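Local coordinates for protein 4-hydroxybenzoyl-CoA thioesterase (Bacillus halodurans, PDB 5WH9) that probably hydrolyses acyl-coenzyme A thioesters, notably gentisyl-coenzyme A, as an assembly of hotdog-fold subunits, at residues R9-F12 with G13-D16; P24-Y27 with K28-D31; T45-L48 with I49-I53. One frame throughout, in Å; residues are numbered along the deposited sequence.

Interaction 1 of 3, residues R9-F12 with G13-D16; sequences RVKF and GDTD
Phe-12 and Thr-15 are joined through one carbonyl: Phe-12 O receives both the amide of Thr-15 (N to O, 3.0 Å) and its hydroxyl. The second bond is short, Thr-15 OG1 to Phe-12 O measuring 2.6 Å, and it lies in the carbonyl plane, whereas the amide comes from above that plane. Threonine suits the place because its hydroxyl, turned between the backbone N and the carbonyl carbon (chi1 71°), can reach back over three residues. Asp-14 makes a reciprocal pair with Lys-11. Its amide N donates to Lys-11 O at 2.9 Å, closing a 3-10 turn just ahead of the one closed by Thr-15, while its OD2, met on the anti side, takes the amide of Lys-11, also at 2.9 Å. Lys-11 CB lies against the same oxygen, but the ammonium runs off to Tyr-6 OH of the third subunit. An alanine in place of Asp-14 would probably leave the Lys-11 amide without its acceptor and take away the oxygen that Lys-11 CB lies against. Gly-13, inside both overlapping turns, brings no side chain to the bend. The Phe-12 ring swings away to meet Phe-70 edge-to-face and His-35 of the third subunit. The bend follows strand 6-9, held by backbone bonds of Val-10 to Ala-71 and Asp-72, and Asp-14 rests on Asn-25 and Trp-29 of helix 25-40.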
loop_
_atom_site.group_PDB
_atom_site.type_symbol
_atom_site.label_atom_id
_atom_site.label_comp_id
_atom_site.label_asym_id
_atom_site.label_seq_id
_atom_site.Cartn_x
_atom_site.Cartn_y
_atom_site.Cartn_z
ATOM N N ARG B 9 -8.411 -0.379 12.957
ATOM C CA ARG B 9 -8.161 1.040 13.164
ATOM C C ARG B 9 -7.499 1.653 11.929
ATOM O O ARG B 9 -6.618 1.048 11.328
ATOM C CB ARG B 9 -7.247 1.245 14.364
ATOM C CG ARG B 9 -7.769 0.685 15.685
ATOM C CD ARG B 9 -7.255 1.536 16.829
ATOM N NE ARG B 9 -7.598 0.995 18.140
ATOM C CZ ARG B 9 -7.169 1.503 19.293
ATOM N NH1 ARG B 9 -6.385 2.575 19.303
ATOM N NH2 ARG B 9 -7.531 0.943 20.441
ATOM N N VAL B 10 -7.926 2.857 11.567
ATOM C CA VAL B 10 -7.296 3.622 10.503
ATOM C C VAL B 10 -5.877 4.077 10.867
ATOM O O VAL B 10 -5.671 4.864 11.807
ATOM C CB VAL B 10 -8.151 4.851 10.141
ATOM C CG1 VAL B 10 -7.464 5.684 9.089
ATOM C CG2 VAL B 10 -9.515 4.407 9.657
ATOM N N LYS B 11 -4.900 3.565 10.131
ATOM C CA LYS B 11 -3.519 3.984 10.298
ATOM C C LYS B 11 -3.285 5.302 9.570
ATOM O O LYS B 11 -3.927 5.602 8.562
ATOM C CB LYS B 11 -2.565 2.943 9.707
ATOM C CG LYS B 11 -2.866 1.523 10.135
ATOM C CD LYS B 11 -3.135 1.425 11.644
ATOM C CE LYS B 11 -3.406 -0.002 12.035
ATOM N NZ LYS B 11 -3.228 -0.186 13.503
ATOM N N PHE B 12 -2.344 6.077 10.081
ATOM C CA PHE B 12 -1.893 7.279 9.407
ATOM C C PHE B 12 -1.636 7.000 7.915
ATOM O O PHE B 12 -2.045 7.767 7.037
ATOM C CB PHE B 12 -0.616 7.756 10.095
ATOM C CG PHE B 12 -0.108 9.041 9.575
ATOM C CD1 PHE B 12 -0.890 10.181 9.650
ATOM C CD2 PHE B 12 1.139 9.117 8.996
ATOM C CE1 PHE B 12 -0.424 11.378 9.169
ATOM C CE2 PHE B 12 1.604 10.315 8.506
ATOM C CZ PHE B 12 0.817 11.448 8.595
ATOM N N GLY B 13 -0.977 5.883 7.642
ATOM C CA GLY B 13 -0.594 5.516 6.294
ATOM C C GLY B 13 -1.738 5.142 5.371
ATOM O O GLY B 13 -1.512 4.951 4.170
ATOM N N ASP B 14 -2.946 5.027 5.928
ATOM C CA ASP B 14 -4.160 4.765 5.159
ATOM C C ASP B 14 -4.796 6.063 4.693
ATOM O O ASP B 14 -5.765 6.044 3.927
ATOM C CB ASP B 14 -5.195 4.022 6.004
ATOM C CG ASP B 14 -4.737 2.639 6.399
ATOM O OD1 ASP B 14 -4.126 1.956 5.547
ATOM O OD2 ASP B 14 -4.980 2.243 7.565
ATOM N N THR B 15 -4.265 7.188 5.169
ATOM C CA THR B 15 -4.784 8.493 4.771
ATOM C C THR B 15 -4.011 9.034 3.564
ATOM O O THR B 15 -2.978 8.487 3.165
ATOM C CB THR B 15 -4.744 9.510 5.932
ATOM O OG1 THR B 15 -3.386 9.885 6.210
ATOM C CG2 THR B 15 -5.368 8.918 7.182
ATOM N N ASP B 16 -4.521 10.108 2.979
ATOM C CA ASP B 16 -3.807 10.767 1.907
ATOM C C ASP B 16 -3.867 12.279 2.140
ATOM O O ASP B 16 -4.375 12.743 3.164
ATOM C CB ASP B 16 -4.399 10.377 0.555
ATOM C CG ASP B 16 -5.873 10.745 0.431
ATOM O OD1 ASP B 16 -6.239 11.895 0.779
ATOM O OD2 ASP B 16 -6.665 9.887 -0.025
#

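Interaction 2 of 3, residues P24-Y27 with K28-D31; sequences PNYY and KWMD
Trp-29 folds back over Asn-25, one turn earlier in helix 25-40, the long helix that the antiparallel sheet of the hotdog fold wraps around. Its CB passes 3.7 Å from Asn-25 O, the carbonyl that also accepts the Trp-29 amide (N to O, 2.9 Å). CG stands anti to the carbonyl carbon, and this brings the indole alongside the preceding turn. CD2, at the ring fusion, is 3.3 Å from Asn-25 O, which sits above the ring plane and toward its rim. CE3 next reaches the backbone of Tyr-26, 3.6 Å from its CA. Farther out, CZ3 and CH2 lie under Asn-25 CB, on the same face as the carbonyl oxygen; CB stands 4.0 Å from the centroid of the six-membered ring, only 13° off its normal, a CH-pi contact. The CZ3 side of the indole also points its edge at the face of the Tyr-26 ring, a T-shaped pair with planes at 73°. A broad, rigid indole suits this position because one surface can serve a carbonyl and a methylene while its edge serves a second aromatic. Trp-29 further stacks on Phe-8, and Tyr-26 meets Phe-64 and Phe-94 edge-to-face, so the helix packs on the sheet through aromatic rings. Lys-28, on a less buried flank, extends its amine to Glu-32. Tyr-27 stacks on Tyr-27 of the fourth subunit. Flexible methionine fits beside that ring: bent at its last torsion (chi3 -54°), Met-30 turns its methyl back, setting CE 3.3 Å from Tyr-27 CD1.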
loop_
_atom_site.group_PDB
_atom_site.type_symbol
_atom_site.label_atom_id
_atom_site.label_comp_id
_atom_site.label_asym_id
_atom_site.label_seq_id
_atom_site.Cartn_x
_atom_site.Cartn_y
_atom_site.Cartn_z
ATOM N N PRO B 24 -9.463 2.598 -1.892
ATOM C CA PRO B 24 -9.152 1.212 -2.140
ATOM C C PRO B 24 -8.902 0.757 -0.747
ATOM O O PRO B 24 -9.268 -0.383 -0.462
ATOM C CB PRO B 24 -7.849 1.228 -2.935
ATOM C CG PRO B 24 -7.932 2.473 -3.747
ATOM C CD PRO B 24 -8.683 3.463 -2.901
ATOM N N ASN B 25 -8.304 1.557 0.137
ATOM C CA ASN B 25 -8.178 0.855 1.388
ATOM C C ASN B 25 -9.453 0.157 1.846
ATOM O O ASN B 25 -9.366 -0.800 2.538
ATOM C CB ASN B 25 -7.626 1.737 2.497
ATOM C CG ASN B 25 -6.208 2.163 2.236
ATOM O OD1 ASN B 25 -5.928 3.302 2.084
ATOM N ND2 ASN B 25 -5.348 1.229 2.132
ATOM N N TYR B 26 -10.612 0.693 1.475
ATOM C CA TYR B 26 -11.851 0.036 1.866
ATOM C C TYR B 26 -11.899 -1.396 1.302
ATOM O O TYR B 26 -12.479 -2.299 1.909
ATOM C CB TYR B 26 -13.066 0.826 1.385
ATOM C CG TYR B 26 -13.316 2.123 2.107
ATOM C CD1 TYR B 26 -12.573 3.249 1.815
ATOM C CD2 TYR B 26 -14.329 2.236 3.058
ATOM C CE1 TYR B 26 -12.796 4.445 2.458
ATOM C CE2 TYR B 26 -14.573 3.435 3.710
ATOM C CZ TYR B 26 -13.792 4.542 3.404
ATOM O OH TYR B 26 -14.010 5.765 4.026
ATOM N N TYR B 27 -11.300 -1.596 0.131
ATOM C CA TYR B 27 -11.260 -2.924 -0.490
ATOM C C TYR B 27 -10.264 -3.830 0.218
ATOM O O TYR B 27 -10.523 -5.020 0.379
ATOM C CB TYR B 27 -10.963 -2.807 -1.993
ATOM C CG TYR B 27 -12.018 -1.970 -2.684
ATOM C CD1 TYR B 27 -13.193 -2.555 -3.141
ATOM C CD2 TYR B 27 -11.873 -0.589 -2.824
ATOM C CE1 TYR B 27 -14.187 -1.803 -3.753
ATOM C CE2 TYR B 27 -12.889 0.191 -3.425
ATOM C CZ TYR B 27 -14.041 -0.442 -3.884
ATOM O OH TYR B 27 -15.046 0.275 -4.512
ATOM N N LYS B 28 -9.141 -3.252 0.645
ATOM C CA LYS B 28 -8.147 -3.932 1.466
ATOM C C LYS B 28 -8.831 -4.435 2.736
ATOM O O LYS B 28 -8.656 -5.586 3.151
ATOM C CB LYS B 28 -7.001 -2.942 1.788
ATOM C CG LYS B 28 -5.977 -3.314 2.871
ATOM C CD LYS B 28 -5.395 -2.014 3.510
ATOM C CE LYS B 28 -4.056 -2.188 4.261
ATOM N NZ LYS B 28 -4.042 -3.031 5.530
ATOM N N TRP B 29 -9.640 -3.573 3.343
ATOM C CA TRP B 29 -10.291 -3.948 4.590
ATOM C C TRP B 29 -11.342 -5.026 4.361
ATOM O O TRP B 29 -11.480 -5.913 5.195
ATOM C CB TRP B 29 -10.886 -2.725 5.296
ATOM C CG TRP B 29 -9.845 -1.819 5.864
ATOM C CD1 TRP B 29 -8.705 -2.185 6.520
ATOM C CD2 TRP B 29 -9.844 -0.388 5.822
ATOM N NE1 TRP B 29 -7.997 -1.068 6.883
ATOM C CE2 TRP B 29 -8.675 0.047 6.464
ATOM C CE3 TRP B 29 -10.719 0.570 5.291
ATOM C CZ2 TRP B 29 -8.364 1.399 6.605
ATOM C CZ3 TRP B 29 -10.408 1.889 5.427
ATOM C CH2 TRP B 29 -9.243 2.298 6.076
ATOM N N MET B 30 -12.065 -4.969 3.238
ATOM C CA MET B 30 -13.002 -6.040 2.902
ATOM C C MET B 30 -12.265 -7.336 2.651
ATOM O O MET B 30 -12.682 -8.408 3.103
ATOM C CB MET B 30 -13.844 -5.699 1.680
ATOM C CG MET B 30 -14.952 -4.723 1.989
ATOM S SD MET B 30 -16.047 -4.418 0.586
ATOM C CE MET B 30 -14.859 -3.928 -0.663
ATOM N N ASP B 31 -11.151 -7.251 1.946
ATOM C CA ASP B 31 -10.361 -8.454 1.764
ATOM C C ASP B 31 -9.986 -9.034 3.141
ATOM O O ASP B 31 -10.079 -10.246 3.363
ATOM C CB ASP B 31 -9.124 -8.165 0.929
ATOM C CG ASP B 31 -8.367 -9.413 0.586
ATOM O OD1 ASP B 31 -8.723 -10.081 -0.400
ATOM O OD2 ASP B 31 -7.414 -9.737 1.309
#

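Interaction 3 of 3, residues T45-L48 with I49-I53; sequences TSEL and IDKKI
Leu-48 and Ile-53 meet at the end of helix 45-50 both through the backbone and through their side chains. Among the backbone bonds, the regular helical ones run from Ile-49, Asp-50 and Lys-51 to the carbonyls of Thr-45, Ser-46 and Glu-47, that of Ile-49 N to Thr-45 O spanning 3.0 Å. The pattern then changes. Ile-53 N reaches back five residues to Leu-48 O, at 2.8 Å and from above the carbonyl plane, and inside that loop Lys-52 N bonds to Ile-49 O at 2.9 Å. The ionic contacts lie on the solvent side. Lys-51 NZ approaches Glu-47 OE2 on its syn side at 3.3 Å, 19° out of the carboxylate plane, and also forms a salt bridge with Asp-50 OD2 at 3.5 Å. One ammonium thus sits between two carboxylates and would be expected to ease their mutual repulsion. The lysine, bent at chi2 and chi4, is long enough to curl back over the last turn, laying its CG 3.4 Å from Glu-47 OE2. Apolar packing is small but well placed: Leu-48 CD2 touches Ile-53 CG2 at 3.9 Å, the two branched chains crossing at a slant. Ile-49 turns instead to Phe-12 of the third subunit, and Thr-45 packs on His-35 and Leu-38 of helix 25-40. Lys-52 has left-handed backbone angles (phi 61°), often taken by glycine but here by a lysine whose CB points away from 45-48. Together the nested pair of bonds, the positive phi and the Leu-48 to Ile-53 apolar contact make a Schellman motif, which ends the helix.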
loop_
_atom_site.group_PDB
_atom_site.type_symbol
_atom_site.label_atom_id
_atom_site.label_comp_id
_atom_site.label_asym_id
_atom_site.label_seq_id
_atom_site.Cartn_x
_atom_site.Cartn_y
_atom_site.Cartn_z
ATOM N N THR B 45 -7.527 -19.302 6.546
ATOM C CA THR B 45 -7.173 -19.105 5.144
ATOM C C THR B 45 -5.669 -19.204 4.852
ATOM O O THR B 45 -5.277 -19.445 3.719
ATOM C CB THR B 45 -7.744 -17.785 4.636
ATOM O OG1 THR B 45 -7.111 -16.701 5.328
ATOM C CG2 THR B 45 -9.259 -17.739 4.915
ATOM N N SER B 46 -4.832 -19.017 5.873
ATOM C CA SER B 46 -3.385 -19.228 5.731
ATOM C C SER B 46 -3.114 -20.669 5.335
ATOM O O SER B 46 -2.184 -20.969 4.580
ATOM C CB SER B 46 -2.662 -18.941 7.050
ATOM O OG SER B 46 -3.175 -19.755 8.097
ATOM N N GLU B 47 -3.938 -21.554 5.880
ATOM C CA GLU B 47 -3.876 -22.974 5.605
ATOM C C GLU B 47 -4.248 -23.227 4.146
ATOM O O GLU B 47 -3.572 -23.972 3.445
ATOM C CB GLU B 47 -4.823 -23.718 6.558
ATOM C CG GLU B 47 -5.127 -25.146 6.158
ATOM C CD GLU B 47 -3.877 -26.004 6.090
ATOM O OE1 GLU B 47 -2.904 -25.706 6.829
ATOM O OE2 GLU B 47 -3.869 -26.970 5.289
ATOM N N LEU B 48 -5.303 -22.590 3.669
ATOM C CA LEU B 48 -5.692 -22.747 2.276
ATOM C C LEU B 48 -4.662 -22.228 1.264
ATOM O O LEU B 48 -4.385 -22.891 0.282
ATOM C CB LEU B 48 -7.039 -22.080 2.034
ATOM C CG LEU B 48 -8.173 -22.651 2.869
ATOM C CD1 LEU B 48 -9.274 -21.630 3.051
ATOM C CD2 LEU B 48 -8.710 -23.907 2.215
ATOM N N ILE B 49 -4.083 -21.061 1.520
ATOM C CA ILE B 49 -3.112 -20.454 0.606
ATOM C C ILE B 49 -1.896 -21.373 0.491
ATOM O O ILE B 49 -1.337 -21.550 -0.582
ATOM C CB ILE B 49 -2.667 -19.048 1.093
ATOM C CG1 ILE B 49 -3.855 -18.092 1.221
ATOM C CG2 ILE B 49 -1.626 -18.441 0.176
ATOM C CD1 ILE B 49 -4.491 -17.675 -0.083
ATOM N N ASP B 50 -1.510 -21.956 1.616
ATOM C CA ASP B 50 -0.399 -22.878 1.709
ATOM C C ASP B 50 -0.695 -24.073 0.805
ATOM O O ASP B 50 0.171 -24.578 0.111
ATOM C CB ASP B 50 -0.143 -23.224 3.186
ATOM C CG ASP B 50 1.028 -24.160 3.396
ATOM O OD1 ASP B 50 2.182 -23.780 3.104
ATOM O OD2 ASP B 50 0.787 -25.283 3.872
ATOM N N LYS B 51 -1.943 -24.511 0.814
ATOM C CA LYS B 51 -2.362 -25.633 -0.008
ATOM C C LYS B 51 -2.771 -25.212 -1.425
ATOM O O LYS B 51 -3.307 -25.998 -2.185
ATOM C CB LYS B 51 -3.494 -26.365 0.705
ATOM C CG LYS B 51 -3.069 -27.073 1.979
ATOM C CD LYS B 51 -1.805 -27.897 1.784
ATOM C CE LYS B 51 -1.593 -28.872 2.935
ATOM N NZ LYS B 51 -1.083 -28.241 4.185
ATOM N N LYS B 52 -2.506 -23.948 -1.746
ATOM C CA LYS B 52 -2.813 -23.363 -3.044
ATOM C C LYS B 52 -4.279 -23.376 -3.397
ATOM O O LYS B 52 -4.650 -23.646 -4.533
ATOM C CB LYS B 52 -1.992 -24.013 -4.149
ATOM C CG LYS B 52 -2.295 -23.455 -5.521
ATOM C CD LYS B 52 -2.034 -21.963 -5.588
ATOM C CE LYS B 52 -1.935 -21.488 -7.027
ATOM N NZ LYS B 52 -3.178 -21.742 -7.813
ATOM N N ILE B 53 -5.096 -23.089 -2.389
ATOM C CA ILE B 53 -6.537 -23.011 -2.506
ATOM C C ILE B 53 -6.922 -21.578 -2.214
ATOM O O ILE B 53 -6.414 -20.967 -1.293
ATOM C CB ILE B 53 -7.236 -23.953 -1.531
ATOM C CG1 ILE B 53 -6.794 -25.381 -1.787
ATOM C CG2 ILE B 53 -8.740 -23.853 -1.687
ATOM C CD1 ILE B 53 -7.446 -26.374 -0.861
#

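From the N terminus the three contacts come in series, each a local turn; none nests in or crosses another. Interaction 1 closes the bend that carries the chain out of strand 6-9 towards helix 25-40. Interaction 2 forms the first turns of that helix, its centre about 12 Å from that of interaction 1, and the two touch directly, so the bend is packed against the helix start. Interaction 3 closes the end of the next helix, 45-50, with nearest atoms about 7 Å from interaction 2 and about 18 Å from interaction 1. All three touch the third subunit, so the bend, the long helix and the short helix all share in the assembly.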